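Local atomic coordinates of alpha-fucosidase (Bifidobacterium bifidum, PDB entry 2EAB), a protein that probably hydrolyses alpha-L-fucosidic bonds, being the catalytic part of a 1,2-alpha-L-fucosidase that binds calcium and belongs to glycoside hydrolase family 95. Residues A[479-484]-A[536-541]; A[174-179]-A[195-200]. All coordinates share one frame; numbering follows the deposited sequence.

Contact 1 of 2, residues A[479-484]-A[536-541]; sequences EGYMAH and KEESHF
Gly480 comes within 4.5 Å of Phe541, CA to CA, where the irregular loop 479-484 runs against helix 525-546. A CB on Gly480 would run into CD1 of Phe541 and, at this positive phi (138°), would also jam against Glu479 O. From the helix, Glu537 reaches out with CG anti to the backbone N and the rest of the chain extended; its OE2 accepts a weak bond from Gly480 N, 3.1 Å long and bent to 132°. OE1 of the same carboxylate turns to Arg456, a salt bridge to helix 452-463, and to Gly476 N. One turn on, the Phe541 ring meets Met482 CE at its edge, CZ to CE 4.0 Å. Glu538 bends at chi2 (70°), which carries OE1 over the centre of the Tyr481 ring, 3.4 Å above its plane; Glu537 CB lies at the edge of that ring. Glu538 OE1 is also 2.6 Å from Tyr481 O. The phenol OH bonds to Leu534 O farther back on the helix, while Val508 and Leu512 of helix 507-520 pack on the side chain. Replacing Tyr481 by alanine would probably open a gap beside the Glu538 carboxylate, where the ring now lies, and would leave Leu534 O without the phenol. The contact joins a loop to a helix of the catalytic domain, an (alpha/alpha)6 barrel as in family 95, away from the calcium site. Two oxygens as close as Glu538 OE1 and Tyr481 O suggest that the acid probably carries a proton, whereas Glu537, paired with an arginine, is likely to remain charged.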
ATOM      1  N   GLU A 479      20.254  -8.052 -17.550  1.00  7.48           N
ATOM      2  CA  GLU A 479      21.364  -7.734 -16.654  1.00  7.25           C
ATOM      3  C   GLU A 479      20.940  -7.007 -15.382  1.00  7.06           C
ATOM      4  O   GLU A 479      21.737  -6.854 -14.457  1.00  7.24           O
ATOM      5  CB  GLU A 479      22.436  -6.936 -17.392  1.00  7.73           C
ATOM      6  CG  GLU A 479      23.176  -7.756 -18.426  1.00  7.63           C
ATOM      7  CD  GLU A 479      23.843  -8.971 -17.809  1.00  9.57           C
ATOM      8  OE1 GLU A 479      24.684  -8.800 -16.900  1.00  8.96           O
ATOM      9  OE2 GLU A 479      23.509 -10.102 -18.223  1.00 11.24           O
ATOM     10  N   GLY A 480      19.684  -6.570 -15.334  1.00  6.72           N
ATOM     11  CA  GLY A 480      19.188  -5.869 -14.165  1.00  6.59           C
ATOM     12  C   GLY A 480      18.325  -4.678 -14.496  1.00  6.59           C
ATOM     13  O   GLY A 480      18.452  -4.063 -15.554  1.00  6.52           O
ATOM     14  N   TYR A 481      17.439  -4.356 -13.563  1.00  6.14           N
ATOM     15  CA  TYR A 481      16.575  -3.193 -13.668  1.00  6.13           C
ATOM     16  C   TYR A 481      16.693  -2.396 -12.374  1.00  6.24           C
ATOM     17  O   TYR A 481      16.702  -2.958 -11.277  1.00  6.53           O
ATOM     18  CB  TYR A 481      15.120  -3.593 -13.992  1.00  6.29           C
ATOM     19  CG  TYR A 481      14.533  -4.635 -13.063  1.00  5.83           C
ATOM     20  CD1 TYR A 481      13.633  -4.273 -12.070  1.00  6.06           C
ATOM     21  CD2 TYR A 481      14.886  -5.983 -13.176  1.00  6.38           C
ATOM     22  CE1 TYR A 481      13.099  -5.222 -11.209  1.00  6.20           C
ATOM     23  CE2 TYR A 481      14.366  -6.940 -12.320  1.00  6.35           C
ATOM     24  CZ  TYR A 481      13.475  -6.552 -11.336  1.00  6.14           C
ATOM     25  OH  TYR A 481      12.948  -7.488 -10.478  1.00  6.34           O
ATOM     26  N   MET A 482      16.822  -1.086 -12.528  1.00  5.84           N
ATOM     27  CA  MET A 482      17.045  -0.186 -11.418  1.00  5.96           C
ATOM     28  C   MET A 482      15.930   0.853 -11.394  1.00  5.86           C
ATOM     29  O   MET A 482      15.542   1.379 -12.434  1.00  6.00           O
ATOM     30  CB  MET A 482      18.407   0.494 -11.581  1.00  6.14           C
ATOM     31  CG  MET A 482      18.775   1.436 -10.452  1.00  6.84           C
ATOM     32  SD  MET A 482      20.284   2.354 -10.806  1.00  6.59           S
ATOM     33  CE  MET A 482      21.431   1.688  -9.592  1.00  6.95           C
ATOM     34  N   ALA A 483      15.413   1.124 -10.197  1.00  5.61           N
ATOM     35  CA  ALA A 483      14.445   2.194  -9.980  1.00  5.49           C
ATOM     36  C   ALA A 483      14.658   2.736  -8.577  1.00  5.59           C
ATOM     37  O   ALA A 483      15.334   2.110  -7.754  1.00  5.93           O
ATOM     38  CB  ALA A 483      13.019   1.709 -10.174  1.00  5.46           C
ATOM     39  N   HIS A 484      14.059   3.890  -8.305  1.00  5.08           N
ATOM     40  CA  HIS A 484      14.358   4.630  -7.097  1.00  5.39           C
ATOM     41  C   HIS A 484      13.079   4.949  -6.304  1.00  5.68           C
ATOM     42  O   HIS A 484      12.179   4.112  -6.251  1.00  5.95           O
ATOM     43  CB  HIS A 484      15.222   5.828  -7.486  1.00  5.43           C
ATOM     44  CG  HIS A 484      16.597   5.427  -7.910  1.00  5.61           C
ATOM     45  ND1 HIS A 484      16.944   5.076  -9.201  1.00  7.37           N
ATOM     46  CD2 HIS A 484      17.712   5.266  -7.166  1.00  4.36           C
ATOM     47  CE1 HIS A 484      18.225   4.741  -9.229  1.00  4.09           C
ATOM     48  NE2 HIS A 484      18.711   4.854  -8.006  1.00  6.90           N
ATOM     49  N   LYS A 536      15.322 -13.244  -9.817  1.00  6.72           N
ATOM     50  CA  LYS A 536      16.513 -13.734 -10.498  1.00  7.25           C
ATOM     51  C   LYS A 536      17.291 -12.566 -11.106  1.00  7.08           C
ATOM     52  O   LYS A 536      18.502 -12.441 -10.905  1.00  7.28           O
ATOM     53  CB  LYS A 536      16.112 -14.726 -11.588  1.00  7.53           C
ATOM     54  CG  LYS A 536      17.260 -15.266 -12.423  1.00  8.75           C
ATOM     55  CD  LYS A 536      16.730 -16.181 -13.523  1.00 10.12           C
ATOM     56  CE  LYS A 536      17.845 -16.640 -14.451  1.00 11.02           C
ATOM     57  NZ  LYS A 536      17.350 -17.551 -15.526  1.00 13.14           N
ATOM     58  N   GLU A 537      16.596 -11.699 -11.839  1.00  6.94           N
ATOM     59  CA  GLU A 537      17.274 -10.608 -12.519  1.00  6.93           C
ATOM     60  C   GLU A 537      17.740  -9.516 -11.551  1.00  6.64           C
ATOM     61  O   GLU A 537      18.820  -8.968 -11.740  1.00  6.66           O
ATOM     62  CB  GLU A 537      16.422 -10.032 -13.655  1.00  7.09           C
ATOM     63  CG  GLU A 537      17.059  -8.842 -14.350  1.00  6.96           C
ATOM     64  CD  GLU A 537      16.477  -8.531 -15.720  1.00  7.16           C
ATOM     65  OE1 GLU A 537      15.712  -9.346 -16.291  1.00  7.16           O
ATOM     66  OE2 GLU A 537      16.816  -7.456 -16.245  1.00  6.90           O
ATOM     67  N   GLU A 538      16.951  -9.194 -10.527  1.00  6.54           N
ATOM     68  CA  GLU A 538      17.408  -8.192  -9.563  1.00  6.24           C
ATOM     69  C   GLU A 538      18.564  -8.707  -8.701  1.00  6.06           C
ATOM     70  O   GLU A 538      19.458  -7.944  -8.334  1.00  6.33           O
ATOM     71  CB  GLU A 538      16.257  -7.648  -8.710  1.00  6.29           C
ATOM     72  CG  GLU A 538      16.621  -6.394  -7.902  1.00  6.19           C
ATOM     73  CD  GLU A 538      16.835  -5.148  -8.757  1.00  5.76           C
ATOM     74  OE1 GLU A 538      16.594  -5.223  -9.989  1.00  6.05           O
ATOM     75  OE2 GLU A 538      17.248  -4.102  -8.195  1.00  6.43           O
ATOM     76  N   SER A 539      18.555 -10.001  -8.380  1.00  6.34           N
ATOM     77  CA  SER A 539      19.673 -10.600  -7.651  1.00  6.80           C
ATOM     78  C   SER A 539      20.925 -10.622  -8.524  1.00  6.82           C
ATOM     79  O   SER A 539      22.015 -10.298  -8.051  1.00  7.05           O
ATOM     80  CB  SER A 539      19.325 -12.001  -7.141  1.00  6.78           C
ATOM     81  OG  SER A 539      18.264 -11.933  -6.207  1.00  7.23           O
ATOM     82  N   HIS A 540      20.762 -10.984  -9.797  1.00  7.11           N
ATOM     83  CA  HIS A 540      21.858 -10.902 -10.755  1.00  7.35           C
ATOM     84  C   HIS A 540      22.456  -9.496 -10.768  1.00  7.20           C
ATOM     85  O   HIS A 540      23.678  -9.319 -10.732  1.00  7.30           O
ATOM     86  CB  HIS A 540      21.365 -11.248 -12.156  1.00  7.64           C
ATOM     87  CG  HIS A 540      22.451 -11.262 -13.179  1.00  7.79           C
ATOM     88  ND1 HIS A 540      22.784 -10.168 -13.948  1.00  9.75           N
ATOM     89  CD2 HIS A 540      23.306 -12.248 -13.533  1.00  7.48           C
ATOM     90  CE1 HIS A 540      23.789 -10.490 -14.746  1.00  7.81           C
ATOM     91  NE2 HIS A 540      24.126 -11.744 -14.510  1.00 10.57           N
ATOM     92  N   PHE A 541      21.576  -8.502 -10.817  1.00  7.07           N
ATOM     93  CA  PHE A 541      21.963  -7.100 -10.863  1.00  6.86           C
ATOM     94  C   PHE A 541      22.786  -6.726  -9.640  1.00  7.14           C
ATOM     95  O   PHE A 541      23.880  -6.171  -9.768  1.00  7.12           O
ATOM     96  CB  PHE A 541      20.709  -6.226 -10.970  1.00  7.21           C
ATOM     97  CG  PHE A 541      20.988  -4.750 -11.019  1.00  6.77           C
ATOM     98  CD1 PHE A 541      21.862  -4.214 -11.967  1.00  6.95           C
ATOM     99  CD2 PHE A 541      20.361  -3.891 -10.127  1.00  7.27           C
ATOM    100  CE1 PHE A 541      22.117  -2.847 -12.006  1.00  7.04           C
ATOM    101  CE2 PHE A 541      20.594  -2.525 -10.172  1.00  7.93           C
ATOM    102  CZ  PHE A 541      21.481  -1.997 -11.106  1.00  7.24           C
TER

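Contact 2 of 2, residues A[174-179]-A[195-200]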
ATOM      1  N   ASP A 174     -38.543  20.307   3.013  1.00 16.75           N
ATOM      2  CA  ASP A 174     -39.891  20.822   2.743  1.00 17.31           C
ATOM      3  C   ASP A 174     -40.915  19.695   2.528  1.00 17.13           C
ATOM      4  O   ASP A 174     -41.709  19.729   1.583  1.00 17.57           O
ATOM      5  CB  ASP A 174     -39.856  21.790   1.550  1.00 17.56           C
ATOM      6  CG  ASP A 174     -41.124  22.615   1.416  1.00 18.78           C
ATOM      7  OD1 ASP A 174     -41.681  23.049   2.448  1.00 20.37           O
ATOM      8  OD2 ASP A 174     -41.560  22.830   0.264  1.00 20.55           O
ATOM      9  N   GLY A 175     -40.873  18.692   3.405  1.00 17.12           N
ATOM     10  CA  GLY A 175     -41.834  17.589   3.389  1.00 17.04           C
ATOM     11  C   GLY A 175     -41.466  16.385   2.540  1.00 16.81           C
ATOM     12  O   GLY A 175     -42.102  15.334   2.646  1.00 17.09           O
ATOM     13  N   VAL A 176     -40.438  16.528   1.704  1.00 16.38           N
ATOM     14  CA  VAL A 176     -40.033  15.474   0.772  1.00 15.95           C
ATOM     15  C   VAL A 176     -38.702  14.853   1.203  1.00 15.43           C
ATOM     16  O   VAL A 176     -37.749  15.571   1.517  1.00 15.06           O
ATOM     17  CB  VAL A 176     -39.913  16.013  -0.683  1.00 16.21           C
ATOM     18  CG1 VAL A 176     -39.593  14.886  -1.665  1.00 16.10           C
ATOM     19  CG2 VAL A 176     -41.191  16.732  -1.104  1.00 16.38           C
ATOM     20  N   THR A 177     -38.657  13.522   1.232  1.00 14.91           N
ATOM     21  CA  THR A 177     -37.416  12.798   1.503  1.00 14.65           C
ATOM     22  C   THR A 177     -36.663  12.530   0.204  1.00 14.33           C
ATOM     23  O   THR A 177     -37.207  11.952  -0.739  1.00 14.22           O
ATOM     24  CB  THR A 177     -37.677  11.477   2.265  1.00 14.74           C
ATOM     25  OG1 THR A 177     -38.260  11.773   3.537  1.00 15.39           O
ATOM     26  CG2 THR A 177     -36.375  10.701   2.485  1.00 14.89           C
ATOM     27  N   TYR A 178     -35.408  12.967   0.168  1.00 13.90           N
ATOM     28  CA  TYR A 178     -34.530  12.736  -0.972  1.00 13.35           C
ATOM     29  C   TYR A 178     -33.446  11.754  -0.569  1.00 12.92           C
ATOM     30  O   TYR A 178     -32.861  11.882   0.506  1.00 12.60           O
ATOM     31  CB  TYR A 178     -33.903  14.051  -1.440  1.00 13.74           C
ATOM     32  CG  TYR A 178     -34.917  15.049  -1.953  1.00 13.87           C
ATOM     33  CD1 TYR A 178     -35.294  15.059  -3.295  1.00 14.32           C
ATOM     34  CD2 TYR A 178     -35.505  15.979  -1.093  1.00 14.15           C
ATOM     35  CE1 TYR A 178     -36.229  15.972  -3.774  1.00 14.97           C
ATOM     36  CE2 TYR A 178     -36.444  16.897  -1.559  1.00 14.74           C
ATOM     37  CZ  TYR A 178     -36.796  16.888  -2.898  1.00 14.98           C
ATOM     38  OH  TYR A 178     -37.725  17.793  -3.358  1.00 15.08           O
ATOM     39  N   THR A 179     -33.202  10.761  -1.419  1.00 12.44           N
ATOM     40  CA  THR A 179     -32.119   9.812  -1.164  1.00 12.14           C
ATOM     41  C   THR A 179     -31.144   9.738  -2.329  1.00 11.78           C
ATOM     42  O   THR A 179     -31.513   9.957  -3.490  1.00 11.42           O
ATOM     43  CB  THR A 179     -32.618   8.377  -0.839  1.00 12.44           C
ATOM     44  OG1 THR A 179     -33.051   7.720  -2.034  1.00 13.62           O
ATOM     45  CG2 THR A 179     -33.750   8.396   0.187  1.00 12.68           C
ATOM     46  N   LEU A 195     -30.866   7.999  -7.489  1.00 12.12           N
ATOM     47  CA  LEU A 195     -31.429   9.198  -6.872  1.00 12.56           C
ATOM     48  C   LEU A 195     -32.944   9.103  -6.826  1.00 12.82           C
ATOM     49  O   LEU A 195     -33.570   8.752  -7.823  1.00 12.93           O
ATOM     50  CB  LEU A 195     -31.005  10.446  -7.655  1.00 12.57           C
ATOM     51  CG  LEU A 195     -29.524  10.562  -8.037  1.00 13.13           C
ATOM     52  CD1 LEU A 195     -29.300  11.685  -9.022  1.00 14.11           C
ATOM     53  CD2 LEU A 195     -28.648  10.750  -6.812  1.00 12.64           C
ATOM     54  N   THR A 196     -33.524   9.393  -5.661  1.00 13.28           N
ATOM     55  CA  THR A 196     -34.982   9.343  -5.491  1.00 14.11           C
ATOM     56  C   THR A 196     -35.548  10.546  -4.743  1.00 14.27           C
ATOM     57  O   THR A 196     -34.851  11.206  -3.969  1.00 14.05           O
ATOM     58  CB  THR A 196     -35.455   8.060  -4.746  1.00 14.11           C
ATOM     59  OG1 THR A 196     -35.225   8.202  -3.340  1.00 15.48           O
ATOM     60  CG2 THR A 196     -34.761   6.801  -5.273  1.00 14.45           C
ATOM     61  N   ALA A 197     -36.825  10.815  -5.002  1.00 14.76           N
ATOM     62  CA  ALA A 197     -37.641  11.694  -4.171  1.00 15.34           C
ATOM     63  C   ALA A 197     -38.863  10.897  -3.715  1.00 15.79           C
ATOM     64  O   ALA A 197     -39.328  10.016  -4.434  1.00 16.03           O
ATOM     65  CB  ALA A 197     -38.064  12.918  -4.954  1.00 15.29           C
ATOM     66  N   SER A 198     -39.371  11.202  -2.522  1.00 16.51           N
ATOM     67  CA  SER A 198     -40.484  10.440  -1.940  1.00 17.19           C
ATOM     68  C   SER A 198     -41.835  10.761  -2.581  1.00 17.76           C
ATOM     69  O   SER A 198     -42.783   9.975  -2.477  1.00 18.10           O
ATOM     70  CB  SER A 198     -40.554  10.658  -0.429  1.00 16.99           C
ATOM     71  OG  SER A 198     -40.747  12.026  -0.122  1.00 17.08           O
ATOM     72  N   LYS A 199     -41.913  11.913  -3.242  1.00 18.23           N
ATOM     73  CA  LYS A 199     -43.139  12.356  -3.901  1.00 18.84           C
ATOM     74  C   LYS A 199     -42.909  12.504  -5.402  1.00 18.71           C
ATOM     75  O   LYS A 199     -41.897  13.068  -5.828  1.00 18.76           O
ATOM     76  CB  LYS A 199     -43.634  13.672  -3.289  1.00 18.89           C
ATOM     77  CG  LYS A 199     -44.036  13.562  -1.816  1.00 19.71           C
ATOM     78  CD  LYS A 199     -44.550  14.884  -1.256  1.00 19.89           C
ATOM     79  CE  LYS A 199     -44.833  14.775   0.236  1.00 21.38           C
ATOM     80  NZ  LYS A 199     -45.386  16.043   0.797  1.00 22.33           N
ATOM     81  N   ALA A 200     -43.842  11.984  -6.198  1.00 18.67           N
ATOM     82  CA  ALA A 200     -43.750  12.053  -7.658  1.00 18.42           C
ATOM     83  C   ALA A 200     -43.618  13.494  -8.149  1.00 18.16           C
ATOM     84  O   ALA A 200     -44.253  14.404  -7.610  1.00 18.24           O
ATOM     85  CB  ALA A 200     -44.953  11.374  -8.302  1.00 18.68           C
TER
HETATM   86  O   HOH W   1     -43.922  18.414   0.632  1.00 32.11           O
HETATM   87  O   HOH W   2     -36.948   9.358  -1.531  1.00 18.69           O
HETATM   88  O   HOH W   3     -32.301  12.452  -4.452  1.00 13.55           O
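Thr179 and Thr196 face each other as a hydrogen-bonded antiparallel pair, their side chains on the same face of the sheet. In both, OG1 stands between the backbone N and the carbonyl carbon (chi1 76° and 78°), which brings the two hydroxyls together: Thr179 OG1 and Thr196 OG1 are 2.6 Å apart, and either could be the donor. Thr196 OG1 also meets a water that donates to Thr177 O. Beneath the hydroxyls the backbones close a ring of two bonds, Thr196 N to Thr179 O at 3.0 Å and Thr179 N to Thr196 O at 3.1 Å; a second water donates to both of these carbonyl oxygens. The neighbouring non-hydrogen-bonded pair, Tyr178 and Ala197, points to the other face. There Tyr178 CE1 touches Ala197 CB at 3.8 Å, and Val176 CG1, two residues back on the same strand, covers one face of the phenol ring near its rim. The same methyl lies 4.1 Å from Ala197 CB, so valine, alanine and tyrosine form one apolar patch, which Phe148 extends by meeting the Tyr178 ring. Toward the strand end, Ser198 OG accepts the bond from Thr177 N at 2.9 Å, a side chain taking the part of a backbone carbonyl, while Ser198 N returns a weak bond to Thr177 O. Lys199, extended beyond CG, runs obliquely past Val176, its CD 3.8 Å from CG2, and its NZ reaches Asp174 O through a water. This is the open end of the beta hairpin 176-185/190-197, two central strands of the large antiparallel sheet in the N-terminal domain, whose family belongs to the galactose mutarotase clan.

Overall arrangement
Contact 1 is a buried contact within the family 95 catalytic region, where a loop meets a helix; contact 2 is partly buried, joining two neighbouring strands of the N-terminal domain. They lie on opposite sides of the chain's centre, about 60 Å between centres, and share no element. Regular backbone pairing carries contact 2, with threonine hydroxyls and waters on one face and an apolar patch on the other, and its exposed residues gather where the strands end. Contact 1 lacks such pairing: acidic side chains from the helix engage loop backbone and an aromatic ring, with apolar packing alongside. Both are away from the calcium site.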